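Local coordinates for putative 5-dehydro-2-deoxygluconokinase (Bacillus halodurans C-125, PDB 2QCV), which probably catalyses the ATP-dependent phosphorylation of 5-dehydro-2-deoxy-D-gluconate in myo-inositol breakdown, as a member of the PfkB carbohydrate kinase family, at residues 181-185 and 186-190; 150-153 and 154-157; 194-197 and 198-201; 219-222 and 223-226. All coordinates share one frame; numbering follows the deposited sequence. Where two conformers were deposited one is given.

In the fold
All four contacts are local: three open a helix and contact 3 ends one. Contacts 1 and 3 share helix 186-199, their centres about 17 Å apart. Contact 1 starts it with a capping box of carboxylate-amide bonds, whereas contact 3, partly buried, ends it with backbone and serine-hydroxyl bonds. Contact 2, the most buried, opens helix 154-167 and touches contact 1 through two salt bridges, Lys-151 to Glu-184 and Arg-155 to Glu-188. Contact 4 lies at the surface, where an aspartate and waters serve the start of helix 222-229; its centre is about 28 Å from that of contact 2. Contacts 1, 2 and 3 also meet a second subunit; no other chain of the assembly touches contact 4.

Contact 1: 181-185 and 186-190; sequences YSWET and PEETA
A chi1 of 176° swings Glu-188 CG to the far side from its own N, and the straight chain beyond carries the carboxylate back to the backbone of Glu-184 and Thr-185, while Thr-185 turns OG1 between its own N and carbonyl carbon (chi1 74°) to meet the first turn. Together they make a capping box at the N-terminus of helix 186-199. Thr-185 is the N-cap: its OG1 accepts from Glu-188 N at 3.1 Å. In return, Glu-188 OE1 takes two amide hydrogens. Glu-184 N lies 2.7 Å from Glu-188 OE1, on the syn lone pair, and Thr-185 N comes to Glu-188 OE1 nearly along the C-O axis at 3.2 Å with a straighter N-H...O angle of 157°. Two donors on one oxygen would hold the carboxylate against rotation. The other oxygen, Glu-188 OE2, accepts from a water at 2.6 Å and forms a salt bridge with Arg-155. Cut back to an alanine, this position would probably leave the amides of Glu-184 and Thr-185 without their shared acceptor and Arg-155 without this partner. The helix ladder starts with Thr-189 N to Thr-185 O. Beside the cap, the indole of Trp-183 stands with the Glu-188 carboxylate at its edge, the two planes nearly perpendicular, and Thr-189 over a face. The CA of Thr-189 makes a CH-pi contact 4.0 Å from the centroid of the six-membered ring of Trp-183, and Thr-189 OG1 sits over that same face, 3.0 Å from Trp-183 CG.

Contact 2: 150-153 and 154-157; sequences SKSP and SREA
Glu-156 folds back from the first turn of helix 154-167 to Ser-152 in the loop before it, and its chain can be followed atom by atom. Glu-156 CB passes 3.8 Å from Pro-153 O. From there CG stands anti to the carbonyl carbon, and the chain bends at chi2 (80°), which curls the carboxylate back over the loop. Glu-156 CD then lies 3.2 Å from Ser-152 OG. Of the two oxygens, OE1 rests against Pro-153 CA, whereas Glu-156 OE2 accepts from Ser-152 OG in a very short hydrogen bond of 2.5 Å. The same OE2 accepts from Tyr-192 OH of a second subunit. With a leucine in place of Glu-156, the hydroxyls of Ser-152 and of Tyr-192 of the second subunit are likely to lose this acceptor, weakening both the link to the loop and the one between subunits.

The loop after strand 139-145 enters helix 154-167 here, at the face meeting the second subunit, through a cis peptide bond before Pro-153. Backbone bonds then start the helix: Arg-155 N to Lys-151 O at 2.9 Å, and Ala-157 N to Pro-153 O at 3.1 Å. Lys-151 CA lies over one face of the Arg-155 guanidinium, whose NE donates to Leu-149 O. The buried carboxylate of Glu-156 thus has two hydroxyl donors on one oxygen, an arrangement consistent with its staying ionised and polarising both.

Contact 3: 194-197 and 198-201; sequences SLVA and EQSD
Ser-200 closes the end of helix 186-199 by turning its hydroxyl back onto the last turn: a chi1 of -63° puts OG beside the backbone N, and Ser-200 OG donates to Val-196 O at 2.8 Å. This is the tight part of the contact. Val-196 O also accepts from Gln-199 N at 3.0 Å, and the two donors approach from opposite faces of the carbonyl plane, 48° and 61° out of it, so neither lies on a lone pair. Ser-200 N adds a bond to Ala-197 O. Earlier in the turn Glu-198 N still reaches Ser-194 O at 2.9 Å, but the next i-to-i+4 bond, Gln-199 N to Leu-195 O, is weak at 3.4 Å. The i-to-i+3 bonds therefore take over as the helix ends.

The partly exposed side toward the second subunit is looser. Leu-195 and Gln-199 run side by side, and Leu-195 packs on Leu-195 of the second subunit. Glu-198 OE2 bonds Tyr-228 OH and forms a salt bridge with Arg-163 of the second subunit.

In the beta-alpha-beta unit of strand 171-175, helix 186-199 and strand 202-206, Val-196 packs on Phe-174 and on Leu-159 and Ile-162 of helix 154-167, while Ala-197 meets Leu-229 of helix 222-229.

Contact 4: 219-222 and 223-226; sequences KGDN and DETI
Asp-221 OD1 accepts from Asp-223 N at 2.7 Å, the shortest polar bond here and the capping bond at the start of helix 222-229. The amide meets OD1 on its anti side, 23° out of the carboxylate plane, and the N-H...O angle of 136° is bent. Chi1 of 178° sets the carboxylate of Asp-221 beside its own carbonyl carbon, from where OD1 can reach back to Asp-223 N. Behind this N-cap the backbone ladder begins: Thr-225 N to Asp-221 O at 3.0 Å, then Ile-226 N to Asn-222 O.

Two waters extend the cap. One accepts from Asp-221 N and donates to Thr-225 OG1, which also bonds Glu-214 and Arg-207; the other donates to both Asp-221 OD2 and Glu-224 OE2, at 3.1 Å each, and so bridges these two carboxylates. Inward, Asn-222 uses its amide on Arg-207, Tyr-249 and His-241, tying the turn to the fold.

The carboxylates of Asp-221 and Asp-223 cross obliquely, and Asp-221 OD1 and Asp-223 OD2 are 4.0 Å apart. Such crowding of negative charge is probably eased by the helix N-terminus, whose amide hydrogens and dipole would favour acidic groups.

Contact 1: 181-185 and 186-190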
loop_
_atom_site.group_PDB
_atom_site.type_symbol
_atom_site.label_atom_id
_atom_site.label_comp_id
_atom_site.label_asym_id
_atom_site.label_seq_id
_atom_site.Cartn_x
_atom_site.Cartn_y
_atom_site.Cartn_z
ATOM N N TYR A 181 5.086 7.948 17.168
ATOM C CA TYR A 181 5.387 7.613 15.777
ATOM C C TYR A 181 4.755 6.315 15.309
ATOM O O TYR A 181 4.775 6.007 14.106
ATOM C CB TYR A 181 6.879 7.583 15.592
ATOM C CG TYR A 181 7.448 8.969 15.656
ATOM C CD1 TYR A 181 7.277 9.852 14.599
ATOM C CD2 TYR A 181 8.136 9.397 16.758
ATOM C CE1 TYR A 181 7.797 11.132 14.654
ATOM C CE2 TYR A 181 8.662 10.660 16.820
ATOM C CZ TYR A 181 8.491 11.521 15.773
ATOM O OH TYR A 181 9.020 12.790 15.876
ATOM N N SER A 182 4.147 5.564 16.219
ATOM C CA SER A 182 3.320 4.401 15.804
ATOM C C SER A 182 1.910 4.734 15.354
ATOM O O SER A 182 1.198 3.867 14.818
ATOM C CB SER A 182 3.225 3.359 16.927
ATOM O OG SER A 182 4.472 2.782 17.155
ATOM N N TRP A 183 1.514 5.982 15.549
ATOM C CA TRP A 183 0.161 6.448 15.256
ATOM C C TRP A 183 0.124 7.489 14.147
ATOM O O TRP A 183 1.117 8.170 13.870
ATOM C CB TRP A 183 -0.442 7.077 16.525
ATOM C CG TRP A 183 -0.622 6.102 17.628
ATOM C CD1 TRP A 183 0.296 5.762 18.550
ATOM C CD2 TRP A 183 -1.821 5.355 17.946
ATOM N NE1 TRP A 183 -0.214 4.807 19.403
ATOM C CE2 TRP A 183 -1.520 4.549 19.052
ATOM C CE3 TRP A 183 -3.107 5.288 17.388
ATOM C CZ2 TRP A 183 -2.446 3.686 19.620
ATOM C CZ3 TRP A 183 -4.035 4.401 17.947
ATOM C CH2 TRP A 183 -3.710 3.648 19.068
ATOM N N GLU A 184 -1.043 7.646 13.540
ATOM C CA GLU A 184 -1.212 8.672 12.512
ATOM C C GLU A 184 -1.390 10.057 13.107
ATOM O O GLU A 184 -0.776 11.040 12.647
ATOM C CB GLU A 184 -2.388 8.310 11.580
ATOM C CG GLU A 184 -2.183 6.984 10.847
ATOM C CD GLU A 184 -0.981 7.043 9.914
ATOM O OE1 GLU A 184 -0.955 7.976 9.085
ATOM O OE2 GLU A 184 -0.053 6.198 10.033
ATOM N N THR A 185 -2.262 10.175 14.107
ATOM C CA THR A 185 -2.497 11.487 14.753
ATOM C C THR A 185 -2.793 11.284 16.251
ATOM O O THR A 185 -3.227 10.196 16.659
ATOM C CB THR A 185 -3.706 12.224 14.144
ATOM O OG1 THR A 185 -4.913 11.598 14.594
ATOM C CG2 THR A 185 -3.687 12.264 12.635
ATOM N N PRO A 186 -2.529 12.290 17.090
ATOM C CA PRO A 186 -2.884 12.161 18.502
ATOM C C PRO A 186 -4.372 11.978 18.770
ATOM O O PRO A 186 -4.712 11.350 19.748
ATOM C CB PRO A 186 -2.384 13.474 19.125
ATOM C CG PRO A 186 -1.353 13.973 18.184
ATOM C CD PRO A 186 -1.816 13.555 16.825
ATOM N N GLU A 187 -5.229 12.563 17.943
ATOM C CA GLU A 187 -6.678 12.374 18.104
ATOM C C GLU A 187 -7.074 10.906 17.875
ATOM O O GLU A 187 -7.943 10.378 18.556
ATOM C CB GLU A 187 -7.486 13.318 17.208
ATOM C CG GLU A 187 -8.873 13.464 17.761
ATOM C CD GLU A 187 -9.641 14.601 17.202
ATOM O OE1 GLU A 187 -9.244 15.163 16.162
ATOM O OE2 GLU A 187 -10.682 14.905 17.800
ATOM N N GLU A 188 -6.430 10.245 16.909
ATOM C CA GLU A 188 -6.619 8.815 16.702
ATOM C C GLU A 188 -6.235 8.018 17.958
ATOM O O GLU A 188 -6.972 7.136 18.409
ATOM C CB GLU A 188 -5.770 8.356 15.515
ATOM C CG GLU A 188 -5.784 6.901 15.228
ATOM C CD GLU A 188 -4.573 6.481 14.394
ATOM O OE1 GLU A 188 -3.566 7.222 14.363
ATOM O OE2 GLU A 188 -4.640 5.417 13.790
ATOM N N THR A 189 -5.086 8.368 18.540
ATOM C CA THR A 189 -4.667 7.737 19.783
ATOM C C THR A 189 -5.737 7.957 20.862
ATOM O O THR A 189 -6.112 7.013 21.535
ATOM C CB THR A 189 -3.251 8.223 20.225
ATOM O OG1 THR A 189 -2.342 8.133 19.096
ATOM C CG2 THR A 189 -2.744 7.384 21.406
ATOM N N ALA A 190 -6.237 9.181 21.011
ATOM C CA ALA A 190 -7.264 9.495 22.027
ATOM C C ALA A 190 -8.523 8.633 21.861
ATOM O O ALA A 190 -9.040 8.063 22.821
ATOM C CB ALA A 190 -7.635 10.992 21.978
HETATM O O HOH W 1 -2.195 4.443 13.515
#

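Contact 2: 150-153 and 154-157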
loop_
_atom_site.group_PDB
_atom_site.type_symbol
_atom_site.label_atom_id
_atom_site.label_comp_id
_atom_site.label_asym_id
_atom_site.label_seq_id
_atom_site.Cartn_x
_atom_site.Cartn_y
_atom_site.Cartn_z
ATOM N N SER A 150 -2.325 0.574 17.883
ATOM C CA SER A 150 -1.911 1.550 16.871
ATOM C C SER A 150 -2.292 1.167 15.440
ATOM O O SER A 150 -2.410 2.051 14.589
ATOM C CB SER A 150 -0.406 1.842 16.943
ATOM O OG SER A 150 0.387 0.698 16.612
ATOM N N LYS A 151 -2.505 -0.124 15.158
ATOM C CA LYS A 151 -2.818 -0.551 13.804
ATOM C C LYS A 151 -3.667 -1.809 13.870
ATOM O O LYS A 151 -3.477 -2.634 14.738
ATOM C CB LYS A 151 -1.526 -0.916 13.012
ATOM C CG LYS A 151 -0.539 0.188 12.709
ATOM C CD LYS A 151 -1.045 1.144 11.635
ATOM C CE LYS A 151 -0.212 2.450 11.652
ATOM N NZ LYS A 151 -0.953 3.594 11.030
ATOM N N SER A 152 -4.550 -1.961 12.898
ATOM C CA SER A 152 -5.172 -3.249 12.607
ATOM C C SER A 152 -4.211 -4.209 11.883
ATOM O O SER A 152 -3.393 -3.756 11.075
ATOM C CB SER A 152 -6.395 -3.004 11.724
ATOM O OG SER A 152 -7.348 -2.167 12.384
ATOM N N PRO A 153 -4.375 -5.528 12.060
ATOM C CA PRO A 153 -5.390 -6.202 12.869
ATOM C C PRO A 153 -5.107 -6.317 14.334
ATOM O O PRO A 153 -5.978 -6.778 15.076
ATOM C CB PRO A 153 -5.466 -7.597 12.262
ATOM C CG PRO A 153 -4.117 -7.836 11.718
ATOM C CD PRO A 153 -3.606 -6.503 11.251
ATOM N N SER A 154 -3.927 -5.907 14.781
ATOM C CA SER A 154 -3.597 -5.985 16.215
ATOM C C SER A 154 -4.654 -5.281 17.065
ATOM O O SER A 154 -5.071 -5.795 18.128
ATOM C CB SER A 154 -2.191 -5.398 16.490
ATOM O OG SER A 154 -1.955 -5.351 17.896
ATOM N N ARG A 155 -5.079 -4.087 16.637
ATOM C CA ARG A 155 -6.103 -3.313 17.357
ATOM C C ARG A 155 -7.345 -4.156 17.684
ATOM O O ARG A 155 -7.804 -4.172 18.838
ATOM C CB ARG A 155 -6.435 -2.050 16.527
ATOM C CG ARG A 155 -7.600 -1.157 16.934
ATOM C CD ARG A 155 -7.793 -0.096 15.830
ATOM N NE ARG A 155 -6.675 0.824 15.888
ATOM C CZ ARG A 155 -6.409 1.787 15.022
ATOM N NH1 ARG A 155 -7.211 2.024 14.012
ATOM N NH2 ARG A 155 -5.376 2.580 15.236
ATOM N N GLU A 156 -7.862 -4.888 16.693
ATOM C CA GLU A 156 -9.052 -5.751 16.896
ATOM C C GLU A 156 -8.755 -6.998 17.730
ATOM O O GLU A 156 -9.620 -7.455 18.500
ATOM C CB GLU A 156 -9.680 -6.179 15.565
ATOM C CG GLU A 156 -10.157 -5.063 14.749
ATOM C CD GLU A 156 -9.046 -4.362 13.968
ATOM O OE1 GLU A 156 -8.337 -5.041 13.262
ATOM O OE2 GLU A 156 -8.988 -3.146 13.991
ATOM N N ALA A 157 -7.544 -7.545 17.592
ATOM C CA ALA A 157 -7.110 -8.629 18.440
ATOM C C ALA A 157 -7.136 -8.184 19.906
ATOM O O ALA A 157 -7.599 -8.923 20.772
ATOM C CB ALA A 157 -5.662 -9.118 18.051
#

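Contact 3: 194-197 and 198-201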
loop_
_atom_site.group_PDB
_atom_site.type_symbol
_atom_site.label_atom_id
_atom_site.label_comp_id
_atom_site.label_asym_id
_atom_site.label_seq_id
_atom_site.Cartn_x
_atom_site.Cartn_y
_atom_site.Cartn_z
ATOM N N SER A 194 -9.070 6.199 25.011
ATOM C CA SER A 194 -10.279 6.474 25.826
ATOM C C SER A 194 -11.216 5.253 25.880
ATOM O O SER A 194 -11.651 4.821 26.940
ATOM C CB SER A 194 -11.002 7.727 25.324
ATOM O OG SER A 194 -11.388 7.616 23.950
ATOM N N LEU A 195 -11.464 4.667 24.724
ATOM C CA LEU A 195 -12.367 3.504 24.575
ATOM C C LEU A 195 -11.874 2.331 25.425
ATOM O O LEU A 195 -12.634 1.765 26.223
ATOM C CB LEU A 195 -12.401 3.100 23.092
ATOM C CG LEU A 195 -12.712 1.650 22.647
ATOM C CD1 LEU A 195 -14.080 1.290 23.123
ATOM C CD2 LEU A 195 -12.600 1.477 21.124
ATOM N N VAL A 196 -10.581 2.032 25.293
ATOM C CA VAL A 196 -9.982 0.916 26.011
ATOM C C VAL A 196 -9.904 1.209 27.524
ATOM O O VAL A 196 -10.290 0.366 28.338
ATOM C CB VAL A 196 -8.655 0.496 25.433
ATOM C CG1 VAL A 196 -7.988 -0.568 26.330
ATOM C CG2 VAL A 196 -8.908 -0.061 23.969
ATOM N N ALA A 197 -9.490 2.425 27.906
ATOM C CA ALA A 197 -9.421 2.740 29.342
ATOM C C ALA A 197 -10.805 2.612 29.971
ATOM O O ALA A 197 -10.943 2.140 31.109
ATOM C CB ALA A 197 -8.844 4.167 29.582
ATOM N N GLU A 198 -11.855 2.976 29.223
ATOM C CA GLU A 198 -13.203 2.943 29.772
ATOM C C GLU A 198 -13.685 1.519 30.076
ATOM O O GLU A 198 -14.549 1.345 30.924
ATOM C CB GLU A 198 -14.165 3.639 28.806
ATOM C CG GLU A 198 -14.025 5.182 28.865
ATOM C CD GLU A 198 -14.737 5.887 27.720
ATOM O OE1 GLU A 198 -15.467 5.202 26.971
ATOM O OE2 GLU A 198 -14.561 7.120 27.584
ATOM N N GLN A 199 -13.090 0.553 29.404
ATOM C CA GLN A 199 -13.395 -0.875 29.523
ATOM C C GLN A 199 -12.519 -1.571 30.545
ATOM O O GLN A 199 -12.768 -2.729 30.899
ATOM C CB GLN A 199 -13.014 -1.603 28.231
ATOM C CG GLN A 199 -13.646 -1.204 26.997
ATOM C CD GLN A 199 -13.491 -2.294 25.974
ATOM O OE1 GLN A 199 -14.012 -3.390 26.151
ATOM N NE2 GLN A 199 -12.741 -2.026 24.929
ATOM N N SER A 200 -11.452 -0.905 30.983
ATOM C CA SER A 200 -10.400 -1.563 31.789
ATOM C C SER A 200 -10.663 -1.461 33.283
ATOM O O SER A 200 -11.381 -0.581 33.729
ATOM C CB SER A 200 -9.041 -0.920 31.477
ATOM O OG SER A 200 -8.710 -1.131 30.124
ATOM N N ASP A 201 -10.026 -2.345 34.051
ATOM C CA ASP A 201 -10.142 -2.380 35.505
ATOM C C ASP A 201 -9.058 -1.547 36.194
ATOM O O ASP A 201 -9.298 -0.873 37.204
ATOM C CB ASP A 201 -10.069 -3.846 35.934
ATOM C CG ASP A 201 -11.180 -4.639 35.364
ATOM O OD1 ASP A 201 -12.334 -4.255 35.601
ATOM O OD2 ASP A 201 -10.940 -5.622 34.649
#

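Contact 4: 219-222 and 223-226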
loop_
_atom_site.group_PDB
_atom_site.type_symbol
_atom_site.label_atom_id
_atom_site.label_comp_id
_atom_site.label_asym_id
_atom_site.label_seq_id
_atom_site.Cartn_x
_atom_site.Cartn_y
_atom_site.Cartn_z
ATOM N N LYS A 219 -1.189 19.778 29.932
ATOM C CA LYS A 219 -1.264 18.916 31.084
ATOM C C LYS A 219 -2.617 18.977 31.732
ATOM O O LYS A 219 -3.089 20.041 32.034
ATOM C CB LYS A 219 -0.235 19.349 32.110
ATOM C CG LYS A 219 -0.185 18.470 33.300
ATOM C CD LYS A 219 0.772 19.053 34.347
ATOM C CE LYS A 219 2.205 18.734 34.025
ATOM N NZ LYS A 219 3.088 19.241 35.115
ATOM N N GLY A 220 -3.196 17.817 32.001
ATOM C CA GLY A 220 -4.493 17.706 32.636
ATOM C C GLY A 220 -4.381 17.605 34.153
ATOM O O GLY A 220 -3.294 17.614 34.710
ATOM N N ASP A 221 -5.538 17.554 34.790
ATOM C CA ASP A 221 -5.704 17.547 36.256
ATOM C C ASP A 221 -6.119 16.134 36.618
ATOM O O ASP A 221 -7.101 15.602 36.053
ATOM C CB ASP A 221 -6.815 18.541 36.621
ATOM C CG ASP A 221 -7.133 18.590 38.121
ATOM O OD1 ASP A 221 -7.040 17.569 38.815
ATOM O OD2 ASP A 221 -7.520 19.667 38.584
ATOM N N ASN A 222 -5.387 15.507 37.532
ATOM C CA ASN A 222 -5.663 14.107 37.893
ATOM C C ASN A 222 -7.091 13.957 38.443
ATOM O O ASN A 222 -7.724 12.909 38.250
ATOM C CB ASN A 222 -4.678 13.573 38.911
ATOM C CG ASN A 222 -3.268 13.426 38.366
ATOM O OD1 ASN A 222 -2.980 13.751 37.215
ATOM N ND2 ASN A 222 -2.378 12.927 39.214
ATOM N N ASP A 223 -7.575 14.963 39.190
ATOM C CA ASP A 223 -8.920 14.874 39.770
ATOM C C ASP A 223 -9.978 14.823 38.660
ATOM O O ASP A 223 -10.967 14.104 38.767
ATOM C CB ASP A 223 -9.218 16.018 40.746
ATOM C CG ASP A 223 -8.379 15.935 42.015
ATOM O OD1 ASP A 223 -7.963 14.815 42.391
ATOM O OD2 ASP A 223 -8.143 16.987 42.637
ATOM N N GLU A 224 -9.759 15.548 37.572
ATOM C CA GLU A 224 -10.672 15.498 36.443
ATOM C C GLU A 224 -10.555 14.190 35.685
ATOM O O GLU A 224 -11.561 13.626 35.239
ATOM C CB GLU A 224 -10.448 16.695 35.510
ATOM C CG GLU A 224 -10.908 18.014 36.144
ATOM C CD GLU A 224 -12.351 17.915 36.641
ATOM O OE1 GLU A 224 -13.238 17.618 35.806
ATOM O OE2 GLU A 224 -12.589 18.084 37.866
ATOM N N THR A 225 -9.334 13.699 35.526
ATOM C CA THR A 225 -9.097 12.421 34.847
ATOM C C THR A 225 -9.866 11.313 35.522
ATOM O O THR A 225 -10.530 10.514 34.848
ATOM C CB THR A 225 -7.613 12.084 34.865
ATOM O OG1 THR A 225 -6.917 13.117 34.155
ATOM C CG2 THR A 225 -7.313 10.706 34.277
ATOM N N ILE A 226 -9.746 11.214 36.843
ATOM C CA ILE A 226 -10.378 10.114 37.550
ATOM C C ILE A 226 -11.884 10.320 37.660
ATOM O O ILE A 226 -12.615 9.345 37.640
ATOM C CB ILE A 226 -9.739 9.838 38.941
ATOM C CG1 ILE A 226 -10.141 10.925 39.941
ATOM C CG2 ILE A 226 -8.200 9.600 38.771
ATOM C CD1 ILE A 226 -9.443 10.887 41.288
HETATM O O HOH W 2 -7.528 15.852 33.077
HETATM O O HOH W 3 -10.381 19.171 39.722
#